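Folylpolyglutamate synthase/dihydrofolate synthase (Thermotoga maritima, PDB 1O5Z) probably catalyses the ATP-dependent, magnesium-requiring addition of L-glutamate to tetrahydrofolate polyglutamates and to dihydropteroate. Local coordinates at residues A323-K337 with K355-F368. Residues are numbered along the deposited sequence; the frame is centred on the assembly and turned at random.
Sequences AHNPHGAESLVRSLK and KNREDILRKYTGIF
A329 and Y364 form the apolar centre of the contact: the methyl CB of A329 lies 3.6 Å from CZ of Y364, approaching the ring obliquely. L332 CD2 reaches the same ring near CE2, and V333 CG2 meets it at CD2, 3.5 Å away. V333 spreads its two methyls, CG1 anti to the backbone N (chi1 165°), and both press on I367 CD1, CG1 tightly at 3.3 Å. Nearer the helix starts, I360 runs its CG1–CD1 arm along the turn leading into helix 326-337, with CG1 4.1 Å from P326 CD, while its CG2 faces A329. L336 CD1 touches F368 CZ at the far end.

The only salt bridge between the two segments joins K363 NZ and E330 OE2, 3.6 Å apart. K363 CB and CG lie against A329 CB; the bend at chi2 (-47°) then takes CD to E330 OE1 and CE beside P326 O, the two side chains crossing at about a right angle. With an alanine in place of K363, E330 would probably lose its charge mate across the contact, and part of A329 and P326 would probably be uncovered.

Waters link polar atoms of the two segments: one joins A323 O to Y364 OH, lying at the ring edge in its plane, another H324 O to N356 N. N356 also N-caps helix 357-361 through OD1, 3.1 Å from D359 N.

The two helix axes run nearly parallel (12°), 8.6 Å apart, on one face of the mixed sheet in the Mur ligase-type glutamate ligase domain. L332, L336 and F368 pack on V416 of strand 414-418, and Y364 and L361 on I349 of strand 345-349.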
# COMPACT_ATOMS: atom_id res chain seq x y z
N ALA A 323 -1.24 -7.10 9.71
CA ALA A 323 -1.23 -6.55 11.07
C ALA A 323 -0.02 -7.08 11.81
O ALA A 323 0.23 -8.29 11.77
CB ALA A 323 -2.51 -6.95 11.82
N HIS A 324 0.76 -6.18 12.41
CA HIS A 324 1.96 -6.52 13.20
C HIS A 324 2.14 -5.53 14.37
O HIS A 324 3.24 -5.42 14.94
CB HIS A 324 3.21 -6.55 12.32
CG HIS A 324 3.43 -5.28 11.57
ND1 HIS A 324 2.99 -5.10 10.28
CD2 HIS A 324 3.94 -4.09 11.96
CE1 HIS A 324 3.26 -3.87 9.89
NE2 HIS A 324 3.85 -3.24 10.89
N ASN A 325 1.07 -4.81 14.70
CA ASN A 325 1.01 -3.79 15.74
C ASN A 325 -0.11 -4.23 16.59
O ASN A 325 -1.07 -4.81 16.08
CB ASN A 325 0.45 -2.48 15.21
CG ASN A 325 1.41 -1.73 14.47
OD1 ASN A 325 2.56 -2.09 14.38
ND2 ASN A 325 0.97 -0.64 13.90
N PRO A 326 -0.09 -3.86 17.85
CA PRO A 326 -1.29 -4.03 18.65
C PRO A 326 -2.46 -3.29 17.98
O PRO A 326 -3.54 -3.84 17.86
CB PRO A 326 -0.91 -3.42 19.99
CG PRO A 326 0.60 -3.33 19.98
CD PRO A 326 1.04 -3.29 18.60
N HIS A 327 -2.23 -2.04 17.56
CA HIS A 327 -3.21 -1.28 16.82
C HIS A 327 -3.76 -2.00 15.58
O HIS A 327 -4.97 -2.14 15.42
CB HIS A 327 -2.62 0.05 16.40
CG HIS A 327 -3.64 0.97 15.76
ND1 HIS A 327 -3.78 1.08 14.39
CD2 HIS A 327 -4.59 1.76 16.31
CE1 HIS A 327 -4.76 1.94 14.13
NE2 HIS A 327 -5.26 2.37 15.28
N GLY A 328 -2.88 -2.46 14.69
CA GLY A 328 -3.29 -3.17 13.49
C GLY A 328 -4.08 -4.44 13.76
O GLY A 328 -5.02 -4.79 13.05
N ALA A 329 -3.65 -5.17 14.78
CA ALA A 329 -4.32 -6.38 15.21
C ALA A 329 -5.76 -6.10 15.71
O ALA A 329 -6.72 -6.77 15.37
CB ALA A 329 -3.51 -7.01 16.30
N GLU A 330 -5.90 -5.08 16.52
CA GLU A 330 -7.20 -4.62 17.00
C GLU A 330 -8.12 -4.28 15.82
O GLU A 330 -9.29 -4.60 15.85
CB GLU A 330 -6.99 -3.41 17.91
CG GLU A 330 -8.21 -2.91 18.66
CD GLU A 330 -8.40 -3.62 19.99
OE1 GLU A 330 -8.62 -4.88 19.95
OE2 GLU A 330 -8.29 -2.93 21.05
N SER A 331 -7.59 -3.62 14.79
CA SER A 331 -8.37 -3.34 13.57
C SER A 331 -8.77 -4.60 12.83
O SER A 331 -9.85 -4.67 12.25
CB SER A 331 -7.56 -2.53 12.56
OG SER A 331 -7.38 -1.25 13.06
N LEU A 332 -7.87 -5.57 12.81
CA LEU A 332 -8.15 -6.81 12.16
C LEU A 332 -9.38 -7.42 12.80
O LEU A 332 -10.29 -7.82 12.12
CB LEU A 332 -6.95 -7.76 12.25
CG LEU A 332 -7.23 -9.16 11.70
CD1 LEU A 332 -7.66 -9.00 10.24
CD2 LEU A 332 -6.05 -10.05 11.82
N VAL A 333 -9.40 -7.45 14.13
CA VAL A 333 -10.42 -8.14 14.88
C VAL A 333 -11.76 -7.48 14.68
O VAL A 333 -12.78 -8.16 14.64
CB VAL A 333 -10.07 -8.12 16.38
CG1 VAL A 333 -11.29 -8.49 17.23
CG2 VAL A 333 -8.88 -9.03 16.69
N ARG A 334 -11.76 -6.16 14.60
CA ARG A 334 -12.93 -5.37 14.27
C ARG A 334 -13.48 -5.77 12.92
O ARG A 334 -14.66 -5.99 12.74
CB ARG A 334 -12.57 -3.89 14.19
CG ARG A 334 -12.15 -3.31 15.49
CD ARG A 334 -12.46 -1.83 15.66
NE ARG A 334 -12.43 -1.51 17.09
CZ ARG A 334 -11.35 -1.14 17.78
NH1 ARG A 334 -10.18 -1.01 17.15
NH2 ARG A 334 -11.45 -0.89 19.09
N SER A 335 -12.60 -5.81 11.95
CA SER A 335 -12.96 -6.26 10.61
C SER A 335 -13.49 -7.71 10.56
O SER A 335 -14.50 -7.98 9.92
CB SER A 335 -11.76 -6.07 9.68
OG SER A 335 -11.64 -4.67 9.41
N LEU A 336 -12.82 -8.61 11.27
CA LEU A 336 -13.33 -9.98 11.49
C LEU A 336 -14.72 -10.08 12.07
O LEU A 336 -15.46 -10.96 11.70
CB LEU A 336 -12.40 -10.78 12.38
CG LEU A 336 -11.08 -11.13 11.74
CD1 LEU A 336 -10.18 -11.56 12.81
CD2 LEU A 336 -11.27 -12.23 10.69
N LYS A 337 -15.08 -9.19 12.99
CA LYS A 337 -16.39 -9.25 13.62
C LYS A 337 -17.51 -8.83 12.65
O LYS A 337 -18.69 -9.19 12.82
CB LYS A 337 -16.41 -8.40 14.90
CG LYS A 337 -15.44 -8.81 16.05
CD LYS A 337 -16.07 -8.47 17.45
CE LYS A 337 -15.07 -8.16 18.62
NZ LYS A 337 -13.96 -9.16 18.81
N LYS A 355 8.72 -6.85 17.46
CA LYS A 355 7.39 -6.32 17.55
C LYS A 355 6.83 -6.58 18.94
O LYS A 355 7.42 -7.33 19.72
CB LYS A 355 6.53 -6.93 16.43
CG LYS A 355 6.63 -6.07 15.18
CD LYS A 355 6.86 -6.85 13.92
CE LYS A 355 7.18 -5.91 12.76
NZ LYS A 355 8.57 -5.43 12.81
N ASN A 356 5.72 -5.92 19.27
CA ASN A 356 5.13 -6.14 20.59
C ASN A 356 4.25 -7.40 20.62
O ASN A 356 3.01 -7.33 20.63
CB ASN A 356 4.38 -4.92 21.07
CG ASN A 356 4.31 -4.88 22.54
OD1 ASN A 356 3.75 -5.78 23.15
ND2 ASN A 356 4.93 -3.87 23.13
N ARG A 357 4.93 -8.54 20.65
CA ARG A 357 4.29 -9.83 20.52
C ARG A 357 3.10 -9.99 21.41
O ARG A 357 2.05 -10.42 20.97
CB ARG A 357 5.26 -10.94 20.84
CG ARG A 357 6.14 -11.28 19.70
CD ARG A 357 7.14 -12.28 20.05
NE ARG A 357 7.85 -12.77 18.89
CZ ARG A 357 8.92 -13.56 18.97
NH1 ARG A 357 9.37 -13.93 20.17
NH2 ARG A 357 9.54 -13.98 17.87
N GLU A 358 3.30 -9.66 22.68
CA GLU A 358 2.32 -9.91 23.72
C GLU A 358 1.09 -9.02 23.53
O GLU A 358 -0.04 -9.50 23.59
CB GLU A 358 2.97 -9.61 25.06
CG GLU A 358 2.11 -9.71 26.32
CD GLU A 358 2.79 -9.01 27.47
OE1 GLU A 358 2.24 -8.03 27.99
OE2 GLU A 358 3.92 -9.39 27.79
N ASP A 359 1.30 -7.74 23.28
CA ASP A 359 0.19 -6.85 23.10
C ASP A 359 -0.52 -7.18 21.77
O ASP A 359 -1.70 -6.94 21.65
CB ASP A 359 0.63 -5.36 23.19
CG ASP A 359 1.08 -4.94 24.61
OD1 ASP A 359 1.53 -5.80 25.42
OD2 ASP A 359 1.05 -3.75 25.03
N ILE A 360 0.17 -7.76 20.80
CA ILE A 360 -0.54 -8.24 19.59
C ILE A 360 -1.41 -9.47 19.87
O ILE A 360 -2.58 -9.51 19.48
CB ILE A 360 0.45 -8.58 18.42
CG1 ILE A 360 1.14 -7.33 17.88
CG2 ILE A 360 -0.26 -9.34 17.28
CD1 ILE A 360 2.41 -7.65 17.08
N LEU A 361 -0.82 -10.48 20.52
CA LEU A 361 -1.51 -11.77 20.78
C LEU A 361 -2.79 -11.59 21.60
O LEU A 361 -3.79 -12.27 21.41
CB LEU A 361 -0.57 -12.75 21.52
CG LEU A 361 0.61 -13.30 20.74
CD1 LEU A 361 1.66 -14.03 21.59
CD2 LEU A 361 0.09 -14.21 19.67
N ARG A 362 -2.73 -10.63 22.50
CA ARG A 362 -3.82 -10.33 23.38
C ARG A 362 -5.05 -9.83 22.68
O ARG A 362 -6.15 -9.95 23.20
CB ARG A 362 -3.37 -9.25 24.33
CG ARG A 362 -2.29 -9.69 25.31
CD ARG A 362 -1.67 -8.56 26.11
NE ARG A 362 -2.29 -8.39 27.41
CZ ARG A 362 -1.87 -9.01 28.51
NH1 ARG A 362 -0.84 -9.84 28.50
NH2 ARG A 362 -2.49 -8.80 29.65
N LYS A 363 -4.87 -9.24 21.50
CA LYS A 363 -6.02 -8.76 20.71
C LYS A 363 -6.90 -9.93 20.26
O LYS A 363 -8.12 -9.80 20.12
CB LYS A 363 -5.55 -7.94 19.50
CG LYS A 363 -4.70 -6.71 19.84
CD LYS A 363 -5.31 -5.86 20.97
CE LYS A 363 -4.42 -4.66 21.27
NZ LYS A 363 -5.02 -3.73 22.24
N TYR A 364 -6.25 -11.08 20.08
CA TYR A 364 -6.86 -12.23 19.44
C TYR A 364 -7.49 -13.23 20.37
O TYR A 364 -7.96 -14.28 19.90
CB TYR A 364 -5.80 -12.93 18.59
CG TYR A 364 -5.33 -12.06 17.49
CD1 TYR A 364 -3.98 -11.90 17.26
CD2 TYR A 364 -6.22 -11.35 16.70
CE1 TYR A 364 -3.53 -11.08 16.28
CE2 TYR A 364 -5.78 -10.52 15.71
CZ TYR A 364 -4.43 -10.39 15.49
OH TYR A 364 -3.96 -9.58 14.48
N THR A 365 -7.56 -12.91 21.65
CA THR A 365 -8.19 -13.80 22.60
C THR A 365 -9.69 -13.85 22.36
O THR A 365 -10.30 -12.85 21.99
CB THR A 365 -7.84 -13.41 24.11
OG1 THR A 365 -8.37 -12.11 24.49
CG2 THR A 365 -6.32 -13.32 24.30
N GLY A 366 -10.29 -15.01 22.55
CA GLY A 366 -11.75 -15.12 22.51
C GLY A 366 -12.33 -15.14 21.11
O GLY A 366 -13.54 -15.03 20.97
N ILE A 367 -11.50 -15.29 20.08
CA ILE A 367 -11.99 -15.21 18.69
C ILE A 367 -11.84 -16.50 17.92
O ILE A 367 -12.69 -16.85 17.11
CB ILE A 367 -11.25 -14.08 17.91
CG1 ILE A 367 -11.66 -12.73 18.45
CG2 ILE A 367 -11.59 -14.09 16.43
CD1 ILE A 367 -10.78 -11.66 17.93
N PHE A 368 -10.74 -17.21 18.14
CA PHE A 368 -10.38 -18.32 17.28
C PHE A 368 -10.70 -19.64 17.94
O PHE A 368 -10.59 -19.79 19.15
CB PHE A 368 -8.92 -18.23 16.91
CG PHE A 368 -8.64 -17.03 16.11
CD1 PHE A 368 -8.89 -17.03 14.76
CD2 PHE A 368 -8.19 -15.87 16.72
CE1 PHE A 368 -8.64 -15.90 14.01
CE2 PHE A 368 -7.96 -14.73 15.96
CZ PHE A 368 -8.18 -14.76 14.62
O HOH W 1 -1.44 -9.52 13.77
O HOH W 2 4.13 -4.63 17.60
O HOH W 3 -9.50 -7.47 20.30